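Cell division control protein Cdc48 (Mycobacterium smegmatis, PDB 5E7P) probably binds and hydrolyses ATP as a member of the AAA ATPase family, with two P-loop-type ATPase domains in a single chain. Local coordinates at residues A[285-290]-A[320-325]; A[520-525]-A[645-650]. All coordinates share one frame; numbering follows the deposited sequence.

Contact 1. Residues A[285-290]-A[320-325]; sequences ASRRVV and GGVLFI
Val290 and Leu323 meet on one face of the sheet: CG1 of Val290 lies 3.8 Å from CD1 of Leu323, the two branches slanting across each other beneath helix 302-319, whose Val316 and Ala312 they also touch. The other face carries Val289 and Val322. There CG1 of Val289, placed anti to the backbone N (chi1 -176°), reaches forward to Phe324 CB at 3.9 Å, while the Phe324 ring runs on to Ala277 and Val280 of helix 276-283. Between these layers the backbones pair as parallel strands, joined by the β-α-β crossover that holds helix 302-319. Val322 N donates to Arg288 O at 3.0 Å, Val290 N to Val322 O at 2.8 Å, and Phe324 N to Val290 O at 2.8 Å. At the outer end Arg288 bends at chi3 (-62°), bringing its guanidinium edge-on to Gly320 O; the NH2 to Gly320 O bond is weak at 3.4 Å, and NH2 also bonds Ala315 O. Arg287 turns its charged end to a salt bridge with Asp250. The pairing thus rests on main-chain bonds between two apolar layers, with Arg288 adding a weak clasp where helix 302-319 gives way to its strand.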
loop_
_atom_site.group_PDB
_atom_site.type_symbol
_atom_site.label_atom_id
_atom_site.label_comp_id
_atom_site.label_asym_id
_atom_site.label_seq_id
_atom_site.Cartn_x
_atom_site.Cartn_y
_atom_site.Cartn_z
ATOM N N ALA A 285 -20.979 13.143 9.644
ATOM C CA ALA A 285 -21.242 14.544 9.312
ATOM C C ALA A 285 -22.304 15.214 10.187
ATOM O O ALA A 285 -22.178 16.389 10.529
ATOM C CB ALA A 285 -21.610 14.678 7.845
ATOM N N SER A 286 -23.343 14.467 10.549
ATOM C CA SER A 286 -24.428 15.024 11.353
ATOM C C SER A 286 -24.155 14.900 12.850
ATOM O O SER A 286 -24.936 15.379 13.668
ATOM C CB SER A 286 -25.760 14.355 11.007
ATOM O OG SER A 286 -25.754 12.986 11.377
ATOM N N ARG A 287 -23.051 14.249 13.200
ATOM C CA ARG A 287 -22.662 14.084 14.596
ATOM C C ARG A 287 -21.622 15.134 14.958
ATOM O O ARG A 287 -21.000 15.729 14.076
ATOM C CB ARG A 287 -22.050 12.698 14.820
ATOM C CG ARG A 287 -22.756 11.561 14.112
ATOM C CD ARG A 287 -24.035 11.177 14.818
ATOM N NE ARG A 287 -24.753 10.130 14.099
ATOM C CZ ARG A 287 -25.916 9.617 14.491
ATOM N NH1 ARG A 287 -26.492 10.056 15.602
ATOM N NH2 ARG A 287 -26.500 8.666 13.774
ATOM N N ARG A 288 -21.430 15.366 16.253
ATOM C CA ARG A 288 -20.288 16.156 16.690
ATOM C C ARG A 288 -19.093 15.217 16.835
ATOM O O ARG A 288 -19.191 14.144 17.436
ATOM C CB ARG A 288 -20.580 16.929 17.987
ATOM C CG ARG A 288 -20.580 16.109 19.265
ATOM C CD ARG A 288 -20.983 16.957 20.467
ATOM N NE ARG A 288 -20.064 18.067 20.718
ATOM C CZ ARG A 288 -19.041 18.018 21.565
ATOM N NH1 ARG A 288 -18.265 19.081 21.726
ATOM N NH2 ARG A 288 -18.793 16.908 22.249
ATOM N N VAL A 289 -17.971 15.603 16.245
ATOM C CA VAL A 289 -16.814 14.724 16.228
ATOM C C VAL A 289 -15.626 15.328 16.955
ATOM O O VAL A 289 -15.206 16.448 16.665
ATOM C CB VAL A 289 -16.400 14.364 14.790
ATOM C CG1 VAL A 289 -15.260 13.364 14.807
ATOM C CG2 VAL A 289 -17.584 13.805 14.035
ATOM N N VAL A 290 -15.096 14.575 17.909
ATOM C CA VAL A 290 -13.851 14.937 18.561
ATOM C C VAL A 290 -12.734 14.150 17.889
ATOM O O VAL A 290 -12.664 12.926 18.011
ATOM C CB VAL A 290 -13.889 14.618 20.062
ATOM C CG1 VAL A 290 -12.561 14.980 20.714
ATOM C CG2 VAL A 290 -15.039 15.363 20.724
ATOM N N GLY A 320 -21.314 13.999 24.323
ATOM C CA GLY A 320 -21.624 12.837 23.511
ATOM C C GLY A 320 -21.107 13.023 22.099
ATOM O O GLY A 320 -20.564 14.076 21.766
ATOM N N GLY A 321 -21.265 12.002 21.264
ATOM C CA GLY A 321 -20.831 12.087 19.882
ATOM C C GLY A 321 -19.781 11.055 19.520
ATOM O O GLY A 321 -19.713 9.983 20.123
ATOM N N VAL A 322 -18.951 11.383 18.535
ATOM C CA VAL A 322 -17.961 10.442 18.031
ATOM C C VAL A 322 -16.528 10.870 18.341
ATOM O O VAL A 322 -16.108 11.975 17.989
ATOM C CB VAL A 322 -18.100 10.248 16.512
ATOM C CG1 VAL A 322 -17.060 9.273 16.006
ATOM C CG2 VAL A 322 -19.485 9.754 16.173
ATOM N N LEU A 323 -15.785 9.988 19.003
ATOM C CA LEU A 323 -14.348 10.174 19.178
ATOM C C LEU A 323 -13.636 9.487 18.023
ATOM O O LEU A 323 -13.744 8.271 17.851
ATOM C CB LEU A 323 -13.865 9.594 20.511
ATOM C CG LEU A 323 -12.370 9.773 20.819
ATOM C CD1 LEU A 323 -12.020 11.242 21.047
ATOM C CD2 LEU A 323 -11.947 8.936 22.016
ATOM N N PHE A 324 -12.923 10.269 17.220
ATOM C CA PHE A 324 -12.258 9.734 16.037
ATOM C C PHE A 324 -10.748 9.947 16.079
ATOM O O PHE A 324 -10.268 11.076 16.194
ATOM C CB PHE A 324 -12.862 10.340 14.761
ATOM C CG PHE A 324 -12.089 10.027 13.508
ATOM C CD1 PHE A 324 -11.660 8.734 13.239
ATOM C CD2 PHE A 324 -11.806 11.024 12.587
ATOM C CE1 PHE A 324 -10.948 8.448 12.085
ATOM C CE2 PHE A 324 -11.099 10.743 11.428
ATOM C CZ PHE A 324 -10.670 9.456 11.177
ATOM N N ILE A 325 -10.006 8.849 15.987
ATOM C CA ILE A 325 -8.552 8.913 15.893
ATOM C C ILE A 325 -8.080 8.384 14.542
ATOM O O ILE A 325 -8.125 7.180 14.280
ATOM C CB ILE A 325 -7.860 8.134 17.034
ATOM C CG1 ILE A 325 -8.278 8.698 18.392
ATOM C CG2 ILE A 325 -6.355 8.211 16.888
ATOM C CD1 ILE A 325 -7.678 7.965 19.570
#

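Contact 2. Residues A[520-525]-A[645-650]; sequences RGVLLY and LERLVF
Gly521 O takes two N-H groups from the neighbouring strand: Arg647 N at 3.0 Å, nearly along the C=O axis, and Glu646 N at 3.1 Å, a weak and strongly bent bond (124° at the hydrogen). This begins a parallel pairing in the P-loop ATPase sheet, in which strand 521-525 runs into the nucleotide-binding loop and lies between 623-629 and the outermost strand, 645-650. Leu523 continues the ladder, its N donating to Arg647 O and its O accepting from Val649 N; Tyr525 N then donates to Val649 O. On one face Val649 sits between two residues of strand 521-525: its CG2 lies 4.0 Å from Val522 CG1 and its CG1 3.6 Å from Leu524 CD1. Arg520 and Glu646 cross obliquely, Arg520 CD lying 3.2 Å from OE1 of Glu646; NE is 4.1 Å from that oxygen, which sits well out of the guanidinium plane, so there is no salt bridge, and OE1 instead bonds Gly643 N. On the face opposite Val649, Tyr525 takes chi1 60°, which swings its ring across the partner strand, with Leu648 CB at the ring's edge. The Tyr525 and Phe650 rings, tilted 25° apart, are slid too far to overlap much. Val649 O and Phe650 CA both lie over one face of the Tyr525 ring, the CA in a CH-π contact 4.1 Å from its centroid.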
loop_
_atom_site.group_PDB
_atom_site.type_symbol
_atom_site.label_atom_id
_atom_site.label_comp_id
_atom_site.label_asym_id
_atom_site.label_seq_id
_atom_site.Cartn_x
_atom_site.Cartn_y
_atom_site.Cartn_z
ATOM N N ARG A 520 -16.108 -21.890 -3.506
ATOM C CA ARG A 520 -15.456 -22.921 -2.714
ATOM C C ARG A 520 -14.092 -22.444 -2.228
ATOM O O ARG A 520 -13.435 -21.634 -2.886
ATOM C CB ARG A 520 -15.318 -24.205 -3.535
ATOM C CG ARG A 520 -16.653 -24.854 -3.879
ATOM C CD ARG A 520 -17.273 -25.505 -2.651
ATOM N NE ARG A 520 -18.681 -25.168 -2.474
ATOM C CZ ARG A 520 -19.129 -24.265 -1.607
ATOM N NH1 ARG A 520 -18.280 -23.603 -0.834
ATOM N NH2 ARG A 520 -20.429 -24.022 -1.511
ATOM N N GLY A 521 -13.679 -22.939 -1.064
ATOM C CA GLY A 521 -12.367 -22.630 -0.529
ATOM C C GLY A 521 -11.277 -23.162 -1.439
ATOM O O GLY A 521 -11.387 -24.261 -1.985
ATOM N N VAL A 522 -10.220 -22.377 -1.603
ATOM C CA VAL A 522 -9.144 -22.729 -2.516
ATOM C C VAL A 522 -7.829 -22.984 -1.787
ATOM O O VAL A 522 -7.392 -22.170 -0.971
ATOM C CB VAL A 522 -8.929 -21.617 -3.559
ATOM C CG1 VAL A 522 -7.750 -21.954 -4.464
ATOM C CG2 VAL A 522 -10.199 -21.404 -4.374
ATOM N N LEU A 523 -7.205 -24.122 -2.078
ATOM C CA LEU A 523 -5.842 -24.374 -1.626
ATOM C C LEU A 523 -4.872 -24.275 -2.795
ATOM O O LEU A 523 -4.878 -25.109 -3.698
ATOM C CB LEU A 523 -5.709 -25.743 -0.961
ATOM C CG LEU A 523 -4.267 -26.041 -0.528
ATOM C CD1 LEU A 523 -3.834 -25.110 0.593
ATOM C CD2 LEU A 523 -4.084 -27.496 -0.128
ATOM N N LEU A 524 -4.041 -23.240 -2.768
ATOM C CA LEU A 524 -3.068 -23.003 -3.819
ATOM C C LEU A 524 -1.709 -23.516 -3.354
ATOM O O LEU A 524 -1.209 -23.098 -2.313
ATOM C CB LEU A 524 -2.998 -21.507 -4.112
ATOM C CG LEU A 524 -2.405 -21.050 -5.441
ATOM C CD1 LEU A 524 -3.192 -21.620 -6.599
ATOM C CD2 LEU A 524 -2.421 -19.545 -5.499
ATOM N N TYR A 525 -1.115 -24.433 -4.110
ATOM C CA TYR A 525 0.150 -25.033 -3.695
ATOM C C TYR A 525 1.086 -25.324 -4.863
ATOM O O TYR A 525 0.657 -25.758 -5.934
ATOM C CB TYR A 525 -0.094 -26.311 -2.885
ATOM C CG TYR A 525 -0.843 -27.383 -3.646
ATOM C CD1 TYR A 525 -2.233 -27.422 -3.641
ATOM C CD2 TYR A 525 -0.163 -28.351 -4.371
ATOM C CE1 TYR A 525 -2.920 -28.394 -4.336
ATOM C CE2 TYR A 525 -0.841 -29.325 -5.068
ATOM C CZ TYR A 525 -2.220 -29.343 -5.048
ATOM O OH TYR A 525 -2.902 -30.315 -5.743
ATOM N N LEU A 645 -11.451 -25.896 2.383
ATOM C CA LEU A 645 -10.484 -25.714 1.302
ATOM C C LEU A 645 -10.460 -26.943 0.398
ATOM O O LEU A 645 -9.582 -27.796 0.528
ATOM C CB LEU A 645 -9.087 -25.450 1.871
ATOM C CG LEU A 645 -8.652 -24.001 2.114
ATOM C CD1 LEU A 645 -9.739 -23.185 2.793
ATOM C CD2 LEU A 645 -7.369 -23.969 2.930
ATOM N N GLU A 646 -11.419 -27.029 -0.521
ATOM C CA GLU A 646 -11.615 -28.249 -1.302
ATOM C C GLU A 646 -11.193 -28.135 -2.770
ATOM O O GLU A 646 -11.000 -29.146 -3.446
ATOM C CB GLU A 646 -13.069 -28.716 -1.211
ATOM C CG GLU A 646 -14.078 -27.733 -1.774
ATOM C CD GLU A 646 -15.482 -28.314 -1.831
ATOM O OE1 GLU A 646 -16.283 -28.033 -0.910
ATOM O OE2 GLU A 646 -15.782 -29.052 -2.797
ATOM N N ARG A 647 -11.058 -26.912 -3.263
ATOM C CA ARG A 647 -10.594 -26.709 -4.630
ATOM C C ARG A 647 -9.070 -26.637 -4.660
ATOM O O ARG A 647 -8.477 -25.593 -4.375
ATOM C CB ARG A 647 -11.212 -25.448 -5.236
ATOM C CG ARG A 647 -10.755 -25.155 -6.653
ATOM C CD ARG A 647 -11.767 -24.292 -7.382
ATOM N NE ARG A 647 -13.011 -25.018 -7.610
ATOM C CZ ARG A 647 -14.130 -24.467 -8.068
ATOM N NH1 ARG A 647 -14.169 -23.171 -8.351
ATOM N NH2 ARG A 647 -15.212 -25.215 -8.242
ATOM N N LEU A 648 -8.445 -27.758 -5.004
ATOM C CA LEU A 648 -6.990 -27.867 -5.024
ATOM C C LEU A 648 -6.403 -27.385 -6.345
ATOM O O LEU A 648 -6.556 -28.038 -7.376
ATOM C CB LEU A 648 -6.563 -29.313 -4.767
ATOM C CG LEU A 648 -6.277 -29.731 -3.323
ATOM C CD1 LEU A 648 -7.451 -29.425 -2.397
ATOM C CD2 LEU A 648 -5.922 -31.211 -3.270
ATOM N N VAL A 649 -5.732 -26.240 -6.308
ATOM C CA VAL A 649 -5.063 -25.719 -7.492
ATOM C C VAL A 649 -3.553 -25.893 -7.367
ATOM O O VAL A 649 -2.914 -25.282 -6.509
ATOM C CB VAL A 649 -5.381 -24.234 -7.728
ATOM C CG1 VAL A 649 -4.725 -23.753 -9.017
ATOM C CG2 VAL A 649 -6.884 -24.006 -7.774
ATOM N N PHE A 650 -2.990 -26.737 -8.225
ATOM C CA PHE A 650 -1.551 -26.968 -8.237
ATOM C C PHE A 650 -0.855 -26.032 -9.220
ATOM O O PHE A 650 -1.181 -26.007 -10.406
ATOM C CB PHE A 650 -1.242 -28.431 -8.576
ATOM C CG PHE A 650 0.217 -28.704 -8.817
ATOM C CD1 PHE A 650 1.175 -28.290 -7.906
ATOM C CD2 PHE A 650 0.629 -29.390 -9.946
ATOM C CE1 PHE A 650 2.516 -28.541 -8.128
ATOM C CE2 PHE A 650 1.968 -29.647 -10.171
ATOM C CZ PHE A 650 2.912 -29.223 -9.261
#

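In the fold
Contacts 1 and 2 belong to different ATPase domains, with centres 44 Å apart and nearest atoms about 33 Å apart, so neither touches the other. Both are parallel strand pairings in P-loop sheets, but 289-293 with 321-326 lies on the side of the sheet away from the P-loop strand, whereas 521-525 with 645-650 joins the P-loop strand to the outermost strand within the chain. Each stands one layer behind an ADP site. At nearest atoms, the side chain of Phe324 is about 7 Å from one ADP and about 4 Å from that of ADP-binding Ala277; the side chain of Leu524 is about 8 Å from the other ADP and about 4 Å from that of ADP-binding Lys532.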